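Butyrophilin subfamily 1 member A1 (Bos taurus, PDB 4HH8) probably acts as a membrane receptor in milk-fat droplet secretion and probably inhibits proliferation and cytokine secretion of activated T cells. Local coordinates at residues Q147-S152 with R189-I194; D105-C110 with E120-L125. The protein carries 1 engineered substitution. One frame throughout, in Å; residues are numbered along the deposited sequence.

Contact 1 of 2, residues Q147-S152 with R189-I194; sequences QLECTS and RASVII
Leu148 and Val192 form a hydrogen-bonded antiparallel pair, the Leu148 N to Val192 O bond being 2.9 Å and the return bond from Val192 N to Leu148 O 3.0 Å. Leu148 O also takes a weak bond from Ser191 OG. Two residues on, Cys150 and Ala190 repeat the pairing with a nearly straight 2.7 Å bond from Cys150 N to Ala190 O (171° at the hydrogen). On the buried face Leu148 CB lies 4.0 Å from Val192 CG1; at the strand end its tip crosses Ile194 obliquely, CD1 meeting CG1 at 3.9 Å. Cys150 SG stands anti to the backbone N (chi1 179°), an orientation from which it reaches Cys204. The other face mixes Gln147 and Ile193 with Glu149, Ser191, Thr151 and Arg189. Glu149 OE2 comes within 3.2 Å of Arg189 CD, but 4.1 Å from NH1, too far for a salt bridge, with the carboxylate and guanidinium planes 55° apart. Thr151 OG1 flanks the Arg189 chain at CG. Farther out, Trp163 packs on Leu148, Cys150 and Val192, and Ile136 and Met138 of strand 135-140 cover Leu148 from the neighbouring strand. Disulfide, core tryptophan and central strand pair are typical of the immunoglobulin sandwich: these are strands B and E of the membrane-proximal domain.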
loop_
_atom_site.group_PDB
_atom_site.type_symbol
_atom_site.label_atom_id
_atom_site.label_comp_id
_atom_site.label_asym_id
_atom_site.label_seq_id
_atom_site.Cartn_x
_atom_site.Cartn_y
_atom_site.Cartn_z
ATOM N N GLN A 147 -2.450 -21.043 26.067
ATOM C CA GLN A 147 -1.674 -20.323 25.056
ATOM C C GLN A 147 -2.521 -20.171 23.808
ATOM O O GLN A 147 -3.036 -21.160 23.278
ATOM C CB GLN A 147 -0.401 -21.089 24.673
ATOM C CG GLN A 147 0.442 -21.627 25.832
ATOM C CD GLN A 147 1.262 -22.872 25.455
ATOM O OE1 GLN A 147 0.824 -23.718 24.655
ATOM N NE2 GLN A 147 2.447 -22.995 26.048
ATOM N N LEU A 148 -2.682 -18.946 23.334
ATOM C CA LEU A 148 -3.416 -18.720 22.102
ATOM C C LEU A 148 -2.461 -18.263 21.018
ATOM O O LEU A 148 -1.558 -17.467 21.284
ATOM C CB LEU A 148 -4.509 -17.671 22.290
ATOM C CG LEU A 148 -5.550 -17.852 23.406
ATOM C CD1 LEU A 148 -6.483 -16.657 23.400
ATOM C CD2 LEU A 148 -6.409 -19.183 23.266
ATOM N N GLU A 149 -2.682 -18.728 19.793
ATOM C CA GLU A 149 -1.932 -18.228 18.675
ATOM C C GLU A 149 -2.850 -17.708 17.620
ATOM O O GLU A 149 -3.697 -18.421 17.151
ATOM C CB GLU A 149 -1.015 -19.285 18.077
ATOM C CG GLU A 149 -0.158 -18.674 16.981
ATOM C CD GLU A 149 0.735 -19.666 16.258
ATOM O OE1 GLU A 149 0.224 -20.586 15.569
ATOM O OE2 GLU A 149 1.969 -19.495 16.370
ATOM N N CYS A 150 -2.673 -16.450 17.237
ATOM C CA CYS A 150 -3.531 -15.839 16.224
ATOM C C CYS A 150 -2.736 -15.676 14.946
ATOM O O CYS A 150 -1.592 -15.185 14.935
ATOM C CB CYS A 150 -4.080 -14.494 16.699
ATOM S SG CYS A 150 -5.134 -13.611 15.529
ATOM N N THR A 151 -3.371 -16.046 13.861
ATOM C CA THR A 151 -2.690 -16.236 12.603
ATOM C C THR A 151 -3.492 -15.578 11.475
ATOM O O THR A 151 -4.699 -15.566 11.517
ATOM C CB THR A 151 -2.507 -17.746 12.460
ATOM O OG1 THR A 151 -1.172 -18.109 12.896
ATOM C CG2 THR A 151 -2.797 -18.195 11.099
ATOM N N SER A 152 -2.820 -14.940 10.516
ATOM C CA SER A 152 -3.493 -14.413 9.358
ATOM C C SER A 152 -2.430 -14.190 8.300
ATOM O O SER A 152 -1.255 -13.984 8.613
ATOM C CB SER A 152 -4.272 -13.133 9.680
ATOM O OG SER A 152 -4.863 -12.544 8.518
ATOM N N ARG A 189 1.839 -13.912 12.894
ATOM C CA ARG A 189 1.561 -14.852 13.968
ATOM C C ARG A 189 1.711 -14.104 15.305
ATOM O O ARG A 189 2.693 -13.431 15.528
ATOM C CB ARG A 189 2.575 -16.000 13.928
ATOM C CG ARG A 189 2.241 -17.112 12.970
ATOM C CD ARG A 189 2.887 -18.448 13.456
ATOM N NE ARG A 189 3.267 -19.316 12.333
ATOM C CZ ARG A 189 4.171 -20.305 12.397
ATOM N NH1 ARG A 189 4.796 -20.585 13.546
ATOM N NH2 ARG A 189 4.459 -21.018 11.305
ATOM N N ALA A 190 0.766 -14.244 16.211
ATOM C CA ALA A 190 0.957 -13.674 17.522
ATOM C C ALA A 190 0.450 -14.607 18.600
ATOM O O ALA A 190 -0.593 -15.214 18.441
ATOM C CB ALA A 190 0.265 -12.344 17.602
ATOM N N SER A 191 1.172 -14.662 19.711
ATOM C CA SER A 191 0.857 -15.543 20.819
ATOM C C SER A 191 0.689 -14.806 22.095
ATOM O O SER A 191 1.382 -13.825 22.336
ATOM C CB SER A 191 1.948 -16.573 21.048
ATOM O OG SER A 191 1.713 -17.602 20.115
ATOM N N VAL A 192 -0.190 -15.330 22.937
ATOM C CA VAL A 192 -0.471 -14.729 24.202
ATOM C C VAL A 192 -0.665 -15.898 25.191
ATOM O O VAL A 192 -1.013 -17.027 24.792
ATOM C CB VAL A 192 -1.677 -13.791 23.998
ATOM C CG1 VAL A 192 -3.043 -14.486 24.161
ATOM C CG2 VAL A 192 -1.534 -12.528 24.692
ATOM N N ILE A 193 -0.380 -15.667 26.460
ATOM C CA ILE A 193 -0.702 -16.667 27.484
ATOM C C ILE A 193 -1.831 -16.094 28.348
ATOM O O ILE A 193 -1.688 -15.024 28.914
ATOM C CB ILE A 193 0.545 -17.068 28.292
ATOM C CG1 ILE A 193 1.564 -17.742 27.350
ATOM C CG2 ILE A 193 0.158 -18.015 29.415
ATOM C CD1 ILE A 193 2.898 -18.050 27.977
ATOM N N ILE A 194 -2.977 -16.777 28.379
ATOM C CA ILE A 194 -4.106 -16.364 29.221
ATOM C C ILE A 194 -3.909 -16.862 30.651
ATOM O O ILE A 194 -3.839 -18.076 30.873
ATOM C CB ILE A 194 -5.459 -16.890 28.674
ATOM C CG1 ILE A 194 -5.661 -16.486 27.212
ATOM C CG2 ILE A 194 -6.623 -16.424 29.561
ATOM C CD1 ILE A 194 -5.601 -14.981 26.923
#

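Contact 2 of 2, residues D105-C110 with E120-L125; sequences DGEYRC and EAIVHL
Arg109 reaches from strand 106-110 alongside Ile122 and across to Glu120, residues of strand 120-125. Its CB starts 3.7 Å from Ala121 O. With CG anti to the carbonyl carbon (chi1 -65°) and the chain extended as far as NE, the side chain climbs alongside Ile122. CD meets Glu120 OE2 at 3.2 Å. NE lies near Glu107 OE2 of its own strand in a long salt bridge, the oxygen well out of the guanidinium plane and no N-H directed at it, so charge alone acts there. CZ runs beside the end of Ile122, 3.8 Å from CD1, and NH1 presses closely on Ile122 CG1, 3.2 Å away, while making a second long salt bridge of 3.6 Å to Glu120 OE2. Replacing this arginine with an alanine would probably leave Glu107 and Glu120 without their shared positive partner and bare the flank of Ile122.

Beneath, the strands, which belong to the F-G beta hairpin of the V-set domain (106-114 and 117-128), are joined by three hydrogen-bonded pairs, Gly106-Leu125, Tyr108-Val123 and Cys110-Ala121. Val123 O receives Tyr108 N at 2.7 Å and also lies in plane at the edge of the tyrosine ring, whose CE2 rests 3.7 Å from Leu125 CB. Tyr108 OH bonds back to Asp104 O, forming a tyrosine corner, and Cys110 SG is joined to Cys36. The two faces thus differ in chemistry: the buried side is fixed by disulfide and apolar packing, whereas the outer one carries a three-residue charge network whose long, tilted contacts suggest diffuse electrostatic attraction rather than directed bonding.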
loop_
_atom_site.group_PDB
_atom_site.type_symbol
_atom_site.label_atom_id
_atom_site.label_comp_id
_atom_site.label_asym_id
_atom_site.label_seq_id
_atom_site.Cartn_x
_atom_site.Cartn_y
_atom_site.Cartn_z
ATOM N N ASP A 105 5.059 0.164 -4.145
ATOM C CA ASP A 105 5.031 1.139 -3.037
ATOM C C ASP A 105 6.278 2.013 -3.035
ATOM O O ASP A 105 7.385 1.509 -3.217
ATOM C CB ASP A 105 4.987 0.382 -1.713
ATOM C CG ASP A 105 4.632 1.270 -0.545
ATOM O OD1 ASP A 105 3.468 1.240 -0.110
ATOM O OD2 ASP A 105 5.507 2.000 -0.061
ATOM N N GLY A 106 6.094 3.317 -2.839
ATOM C CA GLY A 106 7.222 4.232 -2.721
ATOM C C GLY A 106 7.003 5.581 -3.377
ATOM O O GLY A 106 5.883 5.959 -3.736
ATOM N N GLU A 107 8.103 6.286 -3.564
ATOM C CA GLU A 107 8.116 7.660 -4.067
ATOM C C GLU A 107 8.269 7.639 -5.578
ATOM O O GLU A 107 9.123 6.924 -6.125
ATOM C CB GLU A 107 9.311 8.409 -3.449
ATOM C CG GLU A 107 9.393 9.888 -3.829
ATOM C CD GLU A 107 10.726 10.548 -3.408
ATOM O OE1 GLU A 107 10.759 11.119 -2.284
ATOM O OE2 GLU A 107 11.734 10.468 -4.188
ATOM N N TYR A 108 7.466 8.438 -6.255
ATOM C CA TYR A 108 7.607 8.602 -7.697
ATOM C C TYR A 108 7.853 10.061 -7.948
ATOM O O TYR A 108 7.444 10.905 -7.143
ATOM C CB TYR A 108 6.320 8.181 -8.415
ATOM C CG TYR A 108 6.074 6.708 -8.371
ATOM C CD1 TYR A 108 6.285 5.909 -9.517
ATOM C CD2 TYR A 108 5.658 6.080 -7.191
ATOM C CE1 TYR A 108 6.055 4.535 -9.490
ATOM C CE2 TYR A 108 5.448 4.689 -7.140
ATOM C CZ TYR A 108 5.630 3.931 -8.293
ATOM O OH TYR A 108 5.420 2.570 -8.268
ATOM N N ARG A 109 8.500 10.370 -9.062
ATOM C CA ARG A 109 8.649 11.743 -9.474
ATOM C C ARG A 109 8.002 11.960 -10.839
ATOM O O ARG A 109 8.167 11.150 -11.748
ATOM C CB ARG A 109 10.131 12.138 -9.473
ATOM C CG ARG A 109 10.768 12.122 -8.068
ATOM C CD ARG A 109 12.027 12.990 -8.064
ATOM N NE ARG A 109 12.732 13.053 -6.775
ATOM C CZ ARG A 109 12.617 14.038 -5.882
ATOM N NH1 ARG A 109 11.800 15.064 -6.101
ATOM N NH2 ARG A 109 13.323 13.993 -4.751
ATOM N N CYS A 110 7.270 13.058 -10.981
ATOM C CA CYS A 110 6.665 13.405 -12.276
ATOM C C CYS A 110 7.344 14.614 -12.864
ATOM O O CYS A 110 7.341 15.691 -12.261
ATOM C CB CYS A 110 5.180 13.684 -12.143
ATOM S SG CYS A 110 4.810 14.987 -10.913
ATOM N N GLU A 120 9.370 19.531 -11.908
ATOM C CA GLU A 120 8.952 18.246 -11.354
ATOM C C GLU A 120 8.342 18.291 -9.944
ATOM O O GLU A 120 8.464 19.283 -9.194
ATOM C CB GLU A 120 10.096 17.235 -11.411
ATOM C CG GLU A 120 11.246 17.617 -10.518
ATOM C CD GLU A 120 12.339 16.595 -10.553
ATOM O OE1 GLU A 120 13.117 16.590 -11.530
ATOM O OE2 GLU A 120 12.424 15.801 -9.596
ATOM N N ALA A 121 7.666 17.195 -9.602
ATOM C CA ALA A 121 7.016 17.055 -8.313
ATOM C C ALA A 121 7.103 15.615 -7.901
ATOM O O ALA A 121 7.658 14.800 -8.620
ATOM C CB ALA A 121 5.572 17.501 -8.388
ATOM N N ILE A 122 6.534 15.315 -6.744
ATOM C CA ILE A 122 6.668 14.033 -6.086
ATOM C C ILE A 122 5.271 13.493 -5.888
ATOM O O ILE A 122 4.383 14.244 -5.511
ATOM C CB ILE A 122 7.383 14.216 -4.714
ATOM C CG1 ILE A 122 8.863 14.532 -4.948
ATOM C CG2 ILE A 122 7.238 12.992 -3.788
ATOM C CD1 ILE A 122 9.610 15.041 -3.723
ATOM N N VAL A 123 5.064 12.216 -6.201
ATOM C CA VAL A 123 3.832 11.502 -5.830
ATOM C C VAL A 123 4.222 10.277 -5.012
ATOM O O VAL A 123 5.176 9.548 -5.361
ATOM C CB VAL A 123 3.035 11.014 -7.064
ATOM C CG1 VAL A 123 1.563 10.655 -6.689
ATOM C CG2 VAL A 123 3.036 12.036 -8.147
ATOM N N HIS A 124 3.514 10.054 -3.912
ATOM C CA HIS A 124 3.804 8.910 -3.080
ATOM C C HIS A 124 2.720 7.928 -3.380
ATOM O O HIS A 124 1.561 8.282 -3.311
ATOM C CB HIS A 124 3.825 9.261 -1.583
ATOM C CG HIS A 124 4.898 10.239 -1.206
ATOM N ND1 HIS A 124 6.228 9.879 -1.070
ATOM C CD2 HIS A 124 4.838 11.571 -0.939
ATOM C CE1 HIS A 124 6.938 10.942 -0.725
ATOM N NE2 HIS A 124 6.119 11.984 -0.644
ATOM N N LEU A 125 3.100 6.719 -3.796
ATOM C CA LEU A 125 2.151 5.615 -3.860
ATOM C C LEU A 125 2.217 4.802 -2.574
ATOM O O LEU A 125 3.278 4.377 -2.155
ATOM C CB LEU A 125 2.448 4.717 -5.058
ATOM C CG LEU A 125 1.415 3.602 -5.198
ATOM C CD1 LEU A 125 0.006 4.178 -5.338
ATOM C CD2 LEU A 125 1.768 2.707 -6.358
#

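Overall arrangement
Contacts 1 and 2 belong to different immunoglobulin domains and follow one another along the chain: 105-110 with 120-125 closes in the N-terminal V-set domain before 147-152 with 189-194 opens in the second domain. Their centres are 38 Å apart, on opposite sides of the chain's centre, and their nearest atoms are about 18 Å apart, so neither touches the other. Each contributes one cysteine to its domain's intersheet disulfide, but from different sheets: contact 1 supplies the B-strand cysteine, contact 2 the F-strand cysteine. They thus represent different halves of two separate sandwiches, the sheet with strands B and E in one domain and that with F and G in the other, in what is predicted to be the extracellular part of the protein.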